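Local coordinates for mutual gliding motility protein C (MglC) (Myxococcus xanthus DK 1622, PDB 7CT3) that probably takes part in the polarity control system behind gliding motility, as a Roadblock/LC7-domain protein that interacts with its paralog MglB, at residues A[1-13]-A[20-33]. Numbering follows the deposited sequence.
Sequences MSFRTHLESVVNQ and CSVMGFDGISVDTF
L7 plants its isobutyl group on the hairpin of strands 20-24 and 29-33, where the N-terminal helix of this Roadblock/LC7 domain packs on one face of the antiparallel sheet. With CG anti to its carbonyl carbon (chi1 -55°), the leucine sends CD2 to C20 SG at 3.8 Å and CD1 to the backbone of D31 and T32. V10 and V11 continue this close packing: all three V10 side-chain carbons gather near C20 SG, while V11 CG2 sits 3.5 Å from F33 O. Next to L7, the F3 ring crosses V22 at about a right angle and takes V30 CG1 at its edge, in plane; L92 and L94 of strand 90-97, with V116 of helix 102-117, extend the buried layer. The rim is more polar and open. There E8 CG makes a CH-pi contact over one face of the F33 ring, 3.7 Å from its centroid, and the E8 carboxylate is stacked at 17° to the ring plane. R4 and M1 come from the exposed side to hold D31, itself buried. R4, bent at chi3, forms a side-on salt bridge: NE and NH1 both reach D31 OD1, at 2.8 Å from NE, the guanidinium and carboxylate planes 74° apart. Poorly ordered M1 adds a longer one, N to D31 OD2 at 3.4 Å. A classic beta bulge, V30 and D31 facing V22, marks this edge of the hairpin. With an alanine here instead of D31, the R4 guanidinium would probably be free to swing and the M1 amine left without its mate. As a third donor to D31 OD1, T32 N comes from the anti side at 3.0 Å, whereas both R4 nitrogens use the syn side.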
HETATM    1  N   MSE A   1     -10.060 -17.536 -16.426  1.00 68.48           N
HETATM    2  CA  MSE A   1      -9.583 -17.694 -17.837  1.00 69.46           C
HETATM    3  C   MSE A   1     -10.095 -16.550 -18.708  1.00 62.84           C
HETATM    4  O   MSE A   1      -9.384 -16.089 -19.598  1.00 63.19           O
HETATM    5  CB  MSE A   1     -10.038 -19.035 -18.422  1.00 77.29           C
HETATM    6  CG  MSE A   1      -9.434 -19.343 -19.774  1.00 87.26           C
HETATM    7 SE   MSE A   1      -7.477 -19.332 -19.651  1.00120.68          SE
HETATM    8  CE  MSE A   1      -6.814 -21.168 -19.807  1.00111.14           C
ATOM      9  N   SER A   2     -11.338 -16.120 -18.463  1.00 57.19           N
ATOM     10  CA  SER A   2     -11.874 -14.927 -19.102  1.00 58.24           C
ATOM     11  C   SER A   2     -11.073 -13.683 -18.685  1.00 53.49           C
ATOM     12  O   SER A   2     -11.184 -12.657 -19.386  1.00 60.48           O
ATOM     13  CB  SER A   2     -13.336 -14.756 -18.783  1.00 58.23           C
ATOM     14  OG  SER A   2     -14.098 -15.825 -19.319  1.00 66.22           O
ATOM     15  N   PHE A   3     -10.302 -13.767 -17.595  1.00 50.79           N
ATOM     16  CA  PHE A   3      -9.545 -12.632 -17.000  1.00 47.99           C
ATOM     17  C   PHE A   3      -8.244 -12.350 -17.755  1.00 42.96           C
ATOM     18  O   PHE A   3      -7.785 -11.203 -17.689  1.00 38.77           O
ATOM     19  CB  PHE A   3      -9.106 -12.912 -15.559  1.00 49.18           C
ATOM     20  CG  PHE A   3     -10.190 -13.357 -14.614  1.00 46.99           C
ATOM     21  CD1 PHE A   3     -11.404 -12.692 -14.558  1.00 53.01           C
ATOM     22  CD2 PHE A   3      -9.976 -14.420 -13.752  1.00 46.89           C
ATOM     23  CE1 PHE A   3     -12.391 -13.095 -13.671  1.00 57.43           C
ATOM     24  CE2 PHE A   3     -10.964 -14.823 -12.869  1.00 52.97           C
ATOM     25  CZ  PHE A   3     -12.169 -14.160 -12.830  1.00 56.68           C
ATOM     26  N   ARG A   4      -7.614 -13.359 -18.368  1.00 42.84           N
ATOM     27  CA  ARG A   4      -6.157 -13.274 -18.660  1.00 42.93           C
ATOM     28  C   ARG A   4      -5.856 -12.101 -19.598  1.00 39.68           C
ATOM     29  O   ARG A   4      -4.803 -11.473 -19.399  1.00 38.33           O
ATOM     30  CB  ARG A   4      -5.560 -14.564 -19.221  1.00 46.94           C
ATOM     31  CG  ARG A   4      -4.040 -14.533 -19.153  1.00 48.22           C
ATOM     32  CD  ARG A   4      -3.368 -15.843 -19.451  1.00 48.58           C
ATOM     33  NE  ARG A   4      -3.775 -16.897 -18.538  1.00 48.21           N
ATOM     34  CZ  ARG A   4      -3.532 -18.187 -18.741  1.00 50.85           C
ATOM     35  NH1 ARG A   4      -3.938 -19.089 -17.863  1.00 51.39           N
ATOM     36  NH2 ARG A   4      -2.885 -18.572 -19.826  1.00 52.00           N
ATOM     37  N   THR A   5      -6.724 -11.810 -20.570  1.00 39.23           N
ATOM     38  CA  THR A   5      -6.553 -10.665 -21.510  1.00 41.39           C
ATOM     39  C   THR A   5      -6.377  -9.366 -20.706  1.00 37.34           C
ATOM     40  O   THR A   5      -5.524  -8.535 -21.092  1.00 38.00           O
ATOM     41  CB  THR A   5      -7.707 -10.580 -22.518  1.00 43.48           C
ATOM     42  OG1 THR A   5      -7.323  -9.609 -23.489  1.00 46.91           O
ATOM     43  CG2 THR A   5      -9.037 -10.195 -21.907  1.00 44.31           C
ATOM     44  N   HIS A   6      -7.136  -9.200 -19.620  1.00 33.28           N
ATOM     45  CA  HIS A   6      -7.087  -7.997 -18.744  1.00 34.76           C
ATOM     46  C   HIS A   6      -5.768  -7.980 -17.962  1.00 32.59           C
ATOM     47  O   HIS A   6      -5.168  -6.899 -17.855  1.00 30.77           O
ATOM     48  CB  HIS A   6      -8.311  -7.947 -17.823  1.00 36.09           C
ATOM     49  CG  HIS A   6      -9.606  -7.937 -18.562  1.00 37.86           C
ATOM     50  ND1 HIS A   6      -9.873  -7.027 -19.564  1.00 36.20           N
ATOM     51  CD2 HIS A   6     -10.703  -8.716 -18.452  1.00 40.25           C
ATOM     52  CE1 HIS A   6     -11.079  -7.245 -20.042  1.00 37.91           C
ATOM     53  NE2 HIS A   6     -11.611  -8.277 -19.378  1.00 38.64           N
ATOM     54  N   LEU A   7      -5.334  -9.138 -17.451  1.00 31.90           N
ATOM     55  CA  LEU A   7      -4.069  -9.279 -16.678  1.00 32.17           C
ATOM     56  C   LEU A   7      -2.897  -8.929 -17.598  1.00 31.34           C
ATOM     57  O   LEU A   7      -1.983  -8.215 -17.149  1.00 29.63           O
ATOM     58  CB  LEU A   7      -3.933 -10.705 -16.131  1.00 31.46           C
ATOM     59  CG  LEU A   7      -5.092 -11.219 -15.277  1.00 32.50           C
ATOM     60  CD1 LEU A   7      -4.808 -12.628 -14.783  1.00 31.42           C
ATOM     61  CD2 LEU A   7      -5.374 -10.292 -14.104  1.00 32.44           C
ATOM     62  N   GLU A   8      -2.938  -9.398 -18.847  1.00 32.59           N
ATOM     63  CA  GLU A   8      -1.880  -9.131 -19.856  1.00 34.84           C
ATOM     64  C   GLU A   8      -1.837  -7.626 -20.149  1.00 33.73           C
ATOM     65  O   GLU A   8      -0.723  -7.075 -20.226  1.00 34.71           O
ATOM     66  CB  GLU A   8      -2.116  -9.953 -21.124  1.00 38.05           C
ATOM     67  CG  GLU A   8      -1.103  -9.661 -22.217  1.00 40.51           C
ATOM     68  CD  GLU A   8      -1.209 -10.547 -23.444  1.00 45.20           C
ATOM     69  OE1 GLU A   8      -2.250 -11.209 -23.605  1.00 48.50           O
ATOM     70  OE2 GLU A   8      -0.245 -10.565 -24.235  1.00 56.36           O
ATOM     71  N   SER A   9      -2.998  -6.983 -20.294  1.00 33.11           N
ATOM     72  CA  SER A   9      -3.112  -5.525 -20.569  1.00 35.82           C
ATOM     73  C   SER A   9      -2.411  -4.733 -19.459  1.00 33.71           C
ATOM     74  O   SER A   9      -1.668  -3.784 -19.785  1.00 34.12           O
ATOM     75  CB  SER A   9      -4.548  -5.107 -20.725  1.00 38.44           C
ATOM     76  OG  SER A   9      -4.645  -3.696 -20.856  1.00 40.40           O
ATOM     77  N   VAL A  10      -2.608  -5.117 -18.195  1.00 31.59           N
ATOM     78  CA  VAL A  10      -1.979  -4.415 -17.037  1.00 31.98           C
ATOM     79  C   VAL A  10      -0.455  -4.518 -17.173  1.00 31.73           C
ATOM     80  O   VAL A  10       0.219  -3.475 -17.149  1.00 31.84           O
ATOM     81  CB  VAL A  10      -2.464  -4.967 -15.684  1.00 31.56           C
ATOM     82  CG1 VAL A  10      -1.685  -4.361 -14.528  1.00 32.23           C
ATOM     83  CG2 VAL A  10      -3.953  -4.741 -15.491  1.00 31.33           C
ATOM     84  N   VAL A  11       0.067  -5.736 -17.325  1.00 32.45           N
ATOM     85  CA  VAL A  11       1.538  -5.986 -17.367  1.00 33.15           C
ATOM     86  C   VAL A  11       2.130  -5.214 -18.555  1.00 34.36           C
ATOM     87  O   VAL A  11       3.199  -4.607 -18.382  1.00 37.79           O
ATOM     88  CB  VAL A  11       1.851  -7.492 -17.413  1.00 33.83           C
ATOM     89  CG1 VAL A  11       3.329  -7.757 -17.654  1.00 36.84           C
ATOM     90  CG2 VAL A  11       1.391  -8.182 -16.137  1.00 34.38           C
ATOM     91  N   ASN A  12       1.437  -5.200 -19.695  1.00 35.36           N
ATOM     92  CA  ASN A  12       1.909  -4.536 -20.939  1.00 39.49           C
ATOM     93  C   ASN A  12       2.006  -3.018 -20.717  1.00 38.78           C
ATOM     94  O   ASN A  12       2.933  -2.411 -21.272  1.00 38.42           O
ATOM     95  CB  ASN A  12       1.025  -4.888 -22.139  1.00 43.32           C
ATOM     96  CG  ASN A  12       1.238  -6.298 -22.651  1.00 47.73           C
ATOM     97  OD1 ASN A  12       2.205  -6.969 -22.290  1.00 51.32           O
ATOM     98  ND2 ASN A  12       0.345  -6.756 -23.513  1.00 52.68           N
ATOM     99  N   GLN A  13       1.110  -2.430 -19.918  1.00 36.96           N
ATOM    100  CA  GLN A  13       1.002  -0.955 -19.749  1.00 38.08           C
ATOM    101  C   GLN A  13       1.975  -0.437 -18.679  1.00 37.58           C
ATOM    102  O   GLN A  13       2.337   0.742 -18.754  1.00 40.30           O
ATOM    103  CB  GLN A  13      -0.425  -0.559 -19.367  1.00 36.12           C
ATOM    104  CG  GLN A  13      -1.424  -0.663 -20.508  1.00 35.21           C
ATOM    105  CD  GLN A  13      -2.792  -0.207 -20.064  1.00 35.55           C
ATOM    106  OE1 GLN A  13      -3.030   0.981 -19.852  1.00 39.17           O
ATOM    107  NE2 GLN A  13      -3.700  -1.154 -19.904  1.00 34.74           N
ATOM    108  N   CYS A  20       0.503  -9.831 -13.048  1.00 24.64           N
ATOM    109  CA  CYS A  20      -0.856  -9.443 -12.606  1.00 25.90           C
ATOM    110  C   CYS A  20      -1.684 -10.722 -12.480  1.00 27.04           C
ATOM    111  O   CYS A  20      -1.684 -11.521 -13.434  1.00 28.79           O
ATOM    112  CB  CYS A  20      -1.489  -8.447 -13.562  1.00 26.47           C
ATOM    113  SG  CYS A  20      -2.947  -7.639 -12.858  1.00 31.50           S
ATOM    114  N   SER A  21      -2.308 -10.931 -11.323  1.00 25.44           N
ATOM    115  CA  SER A  21      -2.940 -12.220 -10.956  1.00 26.47           C
ATOM    116  C   SER A  21      -4.288 -11.976 -10.286  1.00 25.17           C
ATOM    117  O   SER A  21      -4.470 -10.905  -9.691  1.00 26.76           O
ATOM    118  CB  SER A  21      -2.034 -13.015 -10.064  1.00 27.66           C
ATOM    119  OG  SER A  21      -0.728 -13.082 -10.615  1.00 30.11           O
ATOM    120  N   VAL A  22      -5.183 -12.957 -10.390  1.00 28.75           N
ATOM    121  CA  VAL A  22      -6.378 -13.081  -9.509  1.00 27.12           C
ATOM    122  C   VAL A  22      -6.102 -14.211  -8.521  1.00 27.97           C
ATOM    123  O   VAL A  22      -5.718 -15.316  -8.905  1.00 26.74           O
ATOM    124  CB  VAL A  22      -7.667 -13.286 -10.322  1.00 29.31           C
ATOM    125  CG1 VAL A  22      -8.872 -13.512  -9.422  1.00 33.63           C
ATOM    126  CG2 VAL A  22      -7.916 -12.108 -11.254  1.00 31.74           C
HETATM  127  N   MSE A  23      -6.292 -13.887  -7.242  1.00 27.57           N
HETATM  128  CA  MSE A  23      -5.977 -14.760  -6.127  1.00 30.95           C
HETATM  129  C   MSE A  23      -7.232 -14.896  -5.268  1.00 30.15           C
HETATM  130  O   MSE A  23      -7.976 -13.936  -5.111  1.00 28.37           O
HETATM  131  CB  MSE A  23      -4.810 -14.136  -5.352  1.00 36.59           C
HETATM  132  CG  MSE A  23      -4.544 -14.730  -3.994  1.00 47.30           C
HETATM  133 SE   MSE A  23      -3.537 -16.388  -4.162  1.00 62.33          SE
HETATM  134  CE  MSE A  23      -2.001 -15.962  -5.314  1.00 58.88           C
ATOM    135  N   GLY A  24      -7.476 -16.093  -4.726  1.00 30.83           N
ATOM    136  CA  GLY A  24      -8.575 -16.292  -3.795  1.00 32.39           C
ATOM    137  C   GLY A  24      -8.169 -15.966  -2.366  1.00 32.00           C
ATOM    138  O   GLY A  24      -6.991 -16.148  -2.031  1.00 32.25           O
ATOM    139  N   PHE A  25      -9.115 -15.534  -1.529  1.00 33.51           N
ATOM    140  CA  PHE A  25      -8.915 -15.382  -0.064  1.00 35.65           C
ATOM    141  C   PHE A  25      -8.679 -16.763   0.573  1.00 36.26           C
ATOM    142  O   PHE A  25      -8.161 -16.822   1.703  1.00 38.92           O
ATOM    143  CB  PHE A  25     -10.084 -14.618   0.561  1.00 36.17           C
ATOM    144  CG  PHE A  25     -10.142 -13.168   0.155  1.00 35.45           C
ATOM    145  CD1 PHE A  25      -9.171 -12.275   0.582  1.00 35.82           C
ATOM    146  CD2 PHE A  25     -11.152 -12.699  -0.672  1.00 35.52           C
ATOM    147  CE1 PHE A  25      -9.221 -10.940   0.210  1.00 35.44           C
ATOM    148  CE2 PHE A  25     -11.199 -11.364  -1.044  1.00 37.34           C
ATOM    149  CZ  PHE A  25     -10.234 -10.486  -0.603  1.00 35.04           C
ATOM    150  N   ASP A  26      -9.010 -17.845  -0.139  1.00 38.42           N
ATOM    151  CA  ASP A  26      -8.659 -19.241   0.254  1.00 39.89           C
ATOM    152  C   ASP A  26      -7.179 -19.526  -0.051  1.00 39.38           C
ATOM    153  O   ASP A  26      -6.741 -20.650   0.227  1.00 39.57           O
ATOM    154  CB  ASP A  26      -9.582 -20.270  -0.410  1.00 42.65           C
ATOM    155  CG  ASP A  26      -9.549 -20.320  -1.932  1.00 44.78           C
ATOM    156  OD1 ASP A  26      -8.804 -19.529  -2.550  1.00 43.40           O
ATOM    157  OD2 ASP A  26     -10.286 -21.153  -2.489  1.00 48.91           O
ATOM    158  N   GLY A  27      -6.436 -18.557  -0.601  1.00 36.69           N
ATOM    159  CA  GLY A  27      -4.986 -18.671  -0.865  1.00 38.41           C
ATOM    160  C   GLY A  27      -4.679 -19.464  -2.129  1.00 37.31           C
ATOM    161  O   GLY A  27      -3.509 -19.841  -2.316  1.00 41.04           O
ATOM    162  N   ILE A  28      -5.677 -19.705  -2.980  1.00 34.52           N
ATOM    163  CA  ILE A  28      -5.499 -20.433  -4.272  1.00 35.28           C
ATOM    164  C   ILE A  28      -5.520 -19.409  -5.411  1.00 32.91           C
ATOM    165  O   ILE A  28      -6.545 -18.715  -5.556  1.00 32.48           O
ATOM    166  CB  ILE A  28      -6.573 -21.524  -4.440  1.00 37.81           C
ATOM    167  CG1 ILE A  28      -6.487 -22.579  -3.331  1.00 42.61           C
ATOM    168  CG2 ILE A  28      -6.503 -22.151  -5.828  1.00 37.76           C
ATOM    169  CD1 ILE A  28      -5.097 -23.135  -3.109  1.00 45.70           C
ATOM    170  N   SER A  29      -4.423 -19.319  -6.173  1.00 32.58           N
ATOM    171  CA  SER A  29      -4.316 -18.471  -7.389  1.00 32.99           C
ATOM    172  C   SER A  29      -5.265 -19.021  -8.459  1.00 31.08           C
ATOM    173  O   SER A  29      -5.368 -20.260  -8.602  1.00 28.67           O
ATOM    174  CB  SER A  29      -2.897 -18.357  -7.894  1.00 37.71           C
ATOM    175  OG  SER A  29      -2.322 -19.636  -8.103  1.00 51.28           O
ATOM    176  N   VAL A  30      -5.958 -18.121  -9.149  1.00 30.41           N
ATOM    177  CA  VAL A  30      -6.983 -18.439 -10.184  1.00 34.28           C
ATOM    178  C   VAL A  30      -6.356 -18.268 -11.571  1.00 32.28           C
ATOM    179  O   VAL A  30      -6.518 -19.158 -12.399  1.00 32.53           O
ATOM    180  CB  VAL A  30      -8.218 -17.537 -10.014  1.00 36.64           C
ATOM    181  CG1 VAL A  30      -9.229 -17.751 -11.127  1.00 39.15           C
ATOM    182  CG2 VAL A  30      -8.868 -17.733  -8.654  1.00 39.61           C
ATOM    183  N   ASP A  31      -5.700 -17.139 -11.824  1.00 31.63           N
ATOM    184  CA  ASP A  31      -5.120 -16.824 -13.155  1.00 33.74           C
ATOM    185  C   ASP A  31      -3.985 -15.817 -12.967  1.00 30.82           C
ATOM    186  O   ASP A  31      -3.975 -15.110 -11.944  1.00 27.31           O
ATOM    187  CB  ASP A  31      -6.193 -16.321 -14.128  1.00 34.01           C
ATOM    188  CG  ASP A  31      -5.923 -16.654 -15.589  1.00 39.73           C
ATOM    189  OD1 ASP A  31      -4.794 -17.099 -15.897  1.00 42.69           O
ATOM    190  OD2 ASP A  31      -6.848 -16.479 -16.410  1.00 46.47           O
ATOM    191  N   THR A  32      -3.048 -15.785 -13.914  1.00 30.51           N
ATOM    192  CA  THR A  32      -1.902 -14.844 -13.914  1.00 30.18           C
ATOM    193  C   THR A  32      -1.509 -14.513 -15.351  1.00 31.23           C
ATOM    194  O   THR A  32      -1.854 -15.294 -16.275  1.00 30.33           O
ATOM    195  CB  THR A  32      -0.699 -15.400 -13.136  1.00 32.21           C
ATOM    196  OG1 THR A  32       0.100 -14.293 -12.718  1.00 32.75           O
ATOM    197  CG2 THR A  32       0.162 -16.354 -13.935  1.00 33.33           C
ATOM    198  N   PHE A  33      -0.823 -13.383 -15.509  1.00 30.46           N
ATOM    199  CA  PHE A  33       0.052 -13.081 -16.667  1.00 31.58           C
ATOM    200  C   PHE A  33       1.383 -12.554 -16.124  1.00 31.39           C
ATOM    201  O   PHE A  33       1.357 -11.562 -15.379  1.00 32.45           O
ATOM    202  CB  PHE A  33      -0.600 -12.084 -17.622  1.00 32.00           C
ATOM    203  CG  PHE A  33       0.198 -11.913 -18.886  1.00 33.76           C
ATOM    204  CD1 PHE A  33       1.255 -11.017 -18.939  1.00 34.57           C
ATOM    205  CD2 PHE A  33      -0.056 -12.708 -19.995  1.00 36.75           C
ATOM    206  CE1 PHE A  33       2.015 -10.888 -20.091  1.00 37.74           C
ATOM    207  CE2 PHE A  33       0.702 -12.571 -21.149  1.00 36.79           C
ATOM    208  CZ  PHE A  33       1.737 -11.665 -21.193  1.00 38.46           C
TER